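PDB 2IRU: putative DNA ligase-like protein Rv0938/MT0965, which carries the polymerase domain of LigD, a multifunctional enzyme that probably works with Ku to process, fill and reseal DNA double-strand breaks by non-homologous end joining. Local coordinates for residues G26-G38 with L102-H114. Residues are numbered along the deposited sequence; the frame is centred on the assembly and turned at random.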
loop_
_atom_site.group_PDB
_atom_site.type_symbol
_atom_site.label_atom_id
_atom_site.label_comp_id
_atom_site.label_asym_id
_atom_site.label_seq_id
_atom_site.Cartn_x
_atom_site.Cartn_y
_atom_site.Cartn_z
ATOM N N GLY A 26 -10.318 -1.587 21.452
ATOM C CA GLY A 26 -11.128 -0.415 21.795
ATOM C C GLY A 26 -10.768 0.824 20.975
ATOM O O GLY A 26 -11.201 1.951 21.312
ATOM N N THR A 27 -10.020 0.611 19.890
ATOM C CA THR A 27 -9.580 1.692 19.000
ATOM C C THR A 27 -10.788 2.355 18.337
ATOM O O THR A 27 -11.619 1.676 17.767
ATOM C CB THR A 27 -8.605 1.143 17.906
ATOM O OG1 THR A 27 -7.547 0.401 18.553
ATOM C CG2 THR A 27 -8.011 2.336 17.110
ATOM N N THR A 28 -10.880 3.677 18.472
ATOM C CA THR A 28 -12.084 4.444 18.092
ATOM C C THR A 28 -11.911 5.244 16.800
ATOM O O THR A 28 -10.794 5.417 16.269
ATOM C CB THR A 28 -12.437 5.496 19.154
ATOM O OG1 THR A 28 -11.371 6.463 19.230
ATOM C CG2 THR A 28 -12.672 4.875 20.534
ATOM N N LYS A 29 -13.017 5.779 16.314
ATOM C CA LYS A 29 -12.949 6.689 15.169
ATOM C C LYS A 29 -12.022 7.863 15.486
ATOM O O LYS A 29 -11.210 8.243 14.639
ATOM C CB LYS A 29 -14.334 7.189 14.781
ATOM C CG LYS A 29 -15.206 6.176 14.119
ATOM C CD LYS A 29 -16.437 6.843 13.504
ATOM C CE LYS A 29 -16.112 7.679 12.235
ATOM N NZ LYS A 29 -17.328 8.417 11.588
ATOM N N SER A 30 -12.085 8.397 16.708
ATOM C CA SER A 30 -11.187 9.498 17.124
ATOM C C SER A 30 -9.704 9.093 17.016
ATOM O O SER A 30 -8.862 9.858 16.505
ATOM C CB SER A 30 -11.518 9.972 18.544
ATOM O OG SER A 30 -10.746 11.103 18.894
ATOM N N ASP A 31 -9.403 7.889 17.476
ATOM C CA ASP A 31 -8.030 7.362 17.360
ATOM C C ASP A 31 -7.568 7.370 15.904
ATOM O O ASP A 31 -6.421 7.738 15.591
ATOM C CB ASP A 31 -7.954 5.930 17.883
ATOM C CG ASP A 31 -8.076 5.848 19.410
ATOM O OD1 ASP A 31 -7.602 6.768 20.120
ATOM O OD2 ASP A 31 -8.603 4.823 19.875
ATOM N N ILE A 32 -8.444 6.886 15.035
ATOM C CA ILE A 32 -8.121 6.771 13.605
ATOM C C ILE A 32 -7.953 8.146 12.930
ATOM O O ILE A 32 -7.024 8.363 12.110
ATOM C CB ILE A 32 -9.167 5.828 12.937
ATOM C CG1 ILE A 32 -9.129 4.419 13.608
ATOM C CG2 ILE A 32 -9.036 5.766 11.447
ATOM C CD1 ILE A 32 -7.803 3.743 13.635
ATOM N N PHE A 33 -8.843 9.071 13.295
ATOM C CA PHE A 33 -8.785 10.460 12.813
ATOM C C PHE A 33 -7.425 11.069 13.167
ATOM O O PHE A 33 -6.724 11.665 12.329
ATOM C CB PHE A 33 -9.948 11.240 13.451
ATOM C CG PHE A 33 -10.297 12.563 12.766
ATOM C CD1 PHE A 33 -10.967 12.596 11.535
ATOM C CD2 PHE A 33 -10.069 13.765 13.439
ATOM C CE1 PHE A 33 -11.359 13.838 10.975
ATOM C CE2 PHE A 33 -10.461 14.992 12.871
ATOM C CZ PHE A 33 -11.102 15.006 11.645
ATOM N N ASP A 34 -7.013 10.877 14.419
ATOM C CA ASP A 34 -5.749 11.456 14.856
ATOM C C ASP A 34 -4.600 10.717 14.178
ATOM O O ASP A 34 -3.608 11.316 13.836
ATOM C CB ASP A 34 -5.631 11.397 16.388
ATOM C CG ASP A 34 -6.401 12.546 17.086
ATOM O OD1 ASP A 34 -6.893 13.480 16.399
ATOM O OD2 ASP A 34 -6.482 12.523 18.336
ATOM N N TYR A 35 -4.742 9.419 13.985
ATOM C CA TYR A 35 -3.665 8.683 13.321
ATOM C C TYR A 35 -3.409 9.177 11.906
ATOM O O TYR A 35 -2.250 9.464 11.527
ATOM C CB TYR A 35 -3.941 7.186 13.319
ATOM C CG TYR A 35 -2.946 6.468 12.448
ATOM C CD1 TYR A 35 -1.636 6.183 12.909
ATOM C CD2 TYR A 35 -3.301 6.055 11.156
ATOM C CE1 TYR A 35 -0.703 5.483 12.074
ATOM C CE2 TYR A 35 -2.375 5.387 10.299
ATOM C CZ TYR A 35 -1.084 5.104 10.768
ATOM O OH TYR A 35 -0.131 4.495 9.964
ATOM N N TYR A 36 -4.482 9.296 11.120
ATOM C CA TYR A 36 -4.293 9.691 9.723
ATOM C C TYR A 36 -3.805 11.179 9.663
ATOM O O TYR A 36 -3.002 11.559 8.792
ATOM C CB TYR A 36 -5.564 9.428 8.926
ATOM C CG TYR A 36 -5.604 8.012 8.382
ATOM C CD1 TYR A 36 -4.536 7.537 7.591
ATOM C CD2 TYR A 36 -6.680 7.168 8.620
ATOM C CE1 TYR A 36 -4.536 6.249 7.058
ATOM C CE2 TYR A 36 -6.702 5.855 8.083
ATOM C CZ TYR A 36 -5.613 5.415 7.297
ATOM O OH TYR A 36 -5.573 4.121 6.783
ATOM N N ALA A 37 -4.236 12.006 10.613
ATOM C CA ALA A 37 -3.621 13.339 10.733
ATOM C C ALA A 37 -2.131 13.260 11.001
ATOM O O ALA A 37 -1.347 14.026 10.416
ATOM C CB ALA A 37 -4.302 14.139 11.829
ATOM N N GLY A 38 -1.744 12.360 11.897
ATOM C CA GLY A 38 -0.336 12.248 12.345
ATOM C C GLY A 38 0.572 11.742 11.239
ATOM O O GLY A 38 1.756 12.106 11.178
ATOM N N LEU A 102 -7.203 12.781 3.909
ATOM C CA LEU A 102 -7.035 11.654 4.837
ATOM C C LEU A 102 -8.010 11.756 6.024
ATOM O O LEU A 102 -8.445 10.733 6.544
ATOM C CB LEU A 102 -5.594 11.550 5.322
ATOM C CG LEU A 102 -4.639 10.986 4.279
ATOM C CD1 LEU A 102 -3.193 11.223 4.642
ATOM C CD2 LEU A 102 -4.889 9.498 4.009
ATOM N N ALA A 103 -8.322 12.977 6.448
ATOM C CA ALA A 103 -9.412 13.158 7.427
ATOM C C ALA A 103 -10.746 12.566 6.900
ATOM O O ALA A 103 -11.514 11.943 7.653
ATOM C CB ALA A 103 -9.549 14.607 7.818
ATOM N N TRP A 104 -11.029 12.778 5.606
ATOM C CA TRP A 104 -12.229 12.193 4.958
ATOM C C TRP A 104 -12.119 10.656 4.963
ATOM O O TRP A 104 -13.063 9.956 5.323
ATOM C CB TRP A 104 -12.350 12.719 3.508
ATOM C CG TRP A 104 -13.468 12.096 2.769
ATOM C CD1 TRP A 104 -14.819 12.268 2.998
ATOM C CD2 TRP A 104 -13.355 11.094 1.752
ATOM N NE1 TRP A 104 -15.542 11.481 2.128
ATOM C CE2 TRP A 104 -14.671 10.762 1.345
ATOM C CE3 TRP A 104 -12.261 10.489 1.096
ATOM C CZ2 TRP A 104 -14.922 9.813 0.332
ATOM C CZ3 TRP A 104 -12.489 9.564 0.104
ATOM C CH2 TRP A 104 -13.822 9.239 -0.294
ATOM N N ILE A 105 -10.940 10.124 4.644
ATOM C CA ILE A 105 -10.718 8.682 4.705
ATOM C C ILE A 105 -11.087 8.148 6.124
ATOM O O ILE A 105 -11.817 7.162 6.259
ATOM C CB ILE A 105 -9.264 8.384 4.361
ATOM C CG1 ILE A 105 -9.061 8.510 2.829
ATOM C CG2 ILE A 105 -8.831 7.008 4.907
ATOM C CD1 ILE A 105 -9.821 7.464 2.003
ATOM N N ALA A 106 -10.628 8.835 7.158
ATOM C CA ALA A 106 -10.910 8.413 8.530
ATOM C C ALA A 106 -12.395 8.525 8.842
ATOM O O ALA A 106 -12.980 7.609 9.389
ATOM C CB ALA A 106 -10.127 9.275 9.480
ATOM N N GLN A 107 -13.006 9.656 8.468
ATOM C CA GLN A 107 -14.415 9.859 8.720
ATOM C C GLN A 107 -15.308 8.773 8.034
ATOM O O GLN A 107 -16.351 8.375 8.570
ATOM C CB GLN A 107 -14.819 11.288 8.318
ATOM C CG GLN A 107 -16.339 11.500 8.169
ATOM C CD GLN A 107 -17.155 11.168 9.415
ATOM O OE1 GLN A 107 -16.627 10.999 10.528
ATOM N NE2 GLN A 107 -18.476 11.081 9.231
ATOM N N GLN A 108 -14.864 8.329 6.860
ATOM C CA GLN A 108 -15.518 7.300 6.030
ATOM C C GLN A 108 -15.411 5.885 6.670
ATOM O O GLN A 108 -16.026 4.917 6.156
ATOM C CB GLN A 108 -14.849 7.270 4.619
ATOM C CG GLN A 108 -15.246 8.431 3.677
ATOM C CD GLN A 108 -16.605 8.171 3.070
ATOM O OE1 GLN A 108 -17.638 8.742 3.516
ATOM N NE2 GLN A 108 -16.642 7.235 2.150
ATOM N N ALA A 109 -14.615 5.744 7.737
ATOM C CA ALA A 109 -14.242 4.399 8.263
ATOM C C ALA A 109 -13.539 3.576 7.158
ATOM O O ALA A 109 -13.598 2.334 7.120
ATOM C CB ALA A 109 -15.474 3.651 8.835
ATOM N N ALA A 110 -12.891 4.295 6.237
ATOM C CA ALA A 110 -12.054 3.630 5.199
ATOM C C ALA A 110 -10.720 3.305 5.891
ATOM O O ALA A 110 -9.716 4.066 5.768
ATOM C CB ALA A 110 -11.861 4.531 3.956
ATOM N N LEU A 111 -10.717 2.209 6.667
ATOM C CA LEU A 111 -9.498 1.844 7.420
ATOM C C LEU A 111 -8.356 1.655 6.454
ATOM O O LEU A 111 -7.208 2.014 6.757
ATOM C CB LEU A 111 -9.729 0.549 8.243
ATOM C CG LEU A 111 -10.925 0.640 9.197
ATOM C CD1 LEU A 111 -11.034 -0.685 9.991
ATOM C CD2 LEU A 111 -10.822 1.908 10.129
ATOM N N GLU A 112 -8.669 1.092 5.290
ATOM C CA GLU A 112 -7.633 0.777 4.278
ATOM C C GLU A 112 -7.680 1.691 3.067
ATOM O O GLU A 112 -8.764 1.959 2.505
ATOM C CB GLU A 112 -7.760 -0.668 3.828
ATOM C CG GLU A 112 -7.462 -1.631 4.988
ATOM C CD GLU A 112 -7.330 -3.091 4.571
ATOM O OE1 GLU A 112 -7.627 -3.418 3.411
ATOM O OE2 GLU A 112 -6.995 -3.930 5.454
ATOM N N VAL A 113 -6.498 2.175 2.699
ATOM C CA VAL A 113 -6.295 2.875 1.402
ATOM C C VAL A 113 -5.385 1.990 0.534
ATOM O O VAL A 113 -4.312 1.598 0.990
ATOM C CB VAL A 113 -5.655 4.260 1.625
ATOM C CG1 VAL A 113 -5.391 4.999 0.299
ATOM C CG2 VAL A 113 -6.547 5.067 2.567
ATOM N N HIS A 114 -5.821 1.687 -0.685
ATOM C CA HIS A 114 -5.056 0.866 -1.632
ATOM C C HIS A 114 -4.778 1.698 -2.871
ATOM O O HIS A 114 -5.669 2.442 -3.326
ATOM C CB HIS A 114 -5.882 -0.352 -2.044
ATOM C CG HIS A 114 -6.208 -1.287 -0.917
ATOM N ND1 HIS A 114 -5.752 -2.587 -0.875
ATOM C CD2 HIS A 114 -6.973 -1.119 0.192
ATOM C CE1 HIS A 114 -6.214 -3.177 0.217
ATOM N NE2 HIS A 114 -6.979 -2.316 0.871
#
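Tyr36 reaches from helix 29-38 across the flank of helix 102-107, along Leu102, Ile105 and Ala106, to the chain that follows it. Its CB lies beside Leu102 O, and CD1 meets Leu102 CD2 at 4.1 Å, the two side chains crossing at about a right angle. The other ortho carbon, CD2, touches the Ala106 methyl, while CE2 has Ile105 CG2 over one face at 4.0 Å. CZ approaches Leu111 O, to which the hydroxyl then donates, 2.7 Å from Tyr36 OH; this oxygen sits at the ring edge and in its plane, although the hydroxyl stands 37° out of the Leu111 carbonyl plane. Leu246 N also bonds to the hydroxyl, so the buried oxygen has two good hydrogen-bond partners.

The helices run nearly antiparallel, 8.6 Å apart at closest approach, a spacing that small residues allow: the Ala106 methyl comes within 3.8 Å of Phe33 CA, and Phe33 CE1 rests 3.7 Å from Ala103 CB. Lys29, bent at chi3 (72°), brings NZ to the C-terminal end of helix 102-107, where it donates to Gln107 OE1 at 2.9 Å and, less closely, to Gln107 O. Thr15 O binds the same ammonium, and Thr15 N the same OE1. A Schellman motif at Ala109 ends the helix. Lys29 would thus favourably meet the negative end of the helix dipole, while the tyrosine bond would help to hold the Leu111 carbonyl, just before the strand that carries His114, probably a substrate-binding residue of this primase-polymerase domain.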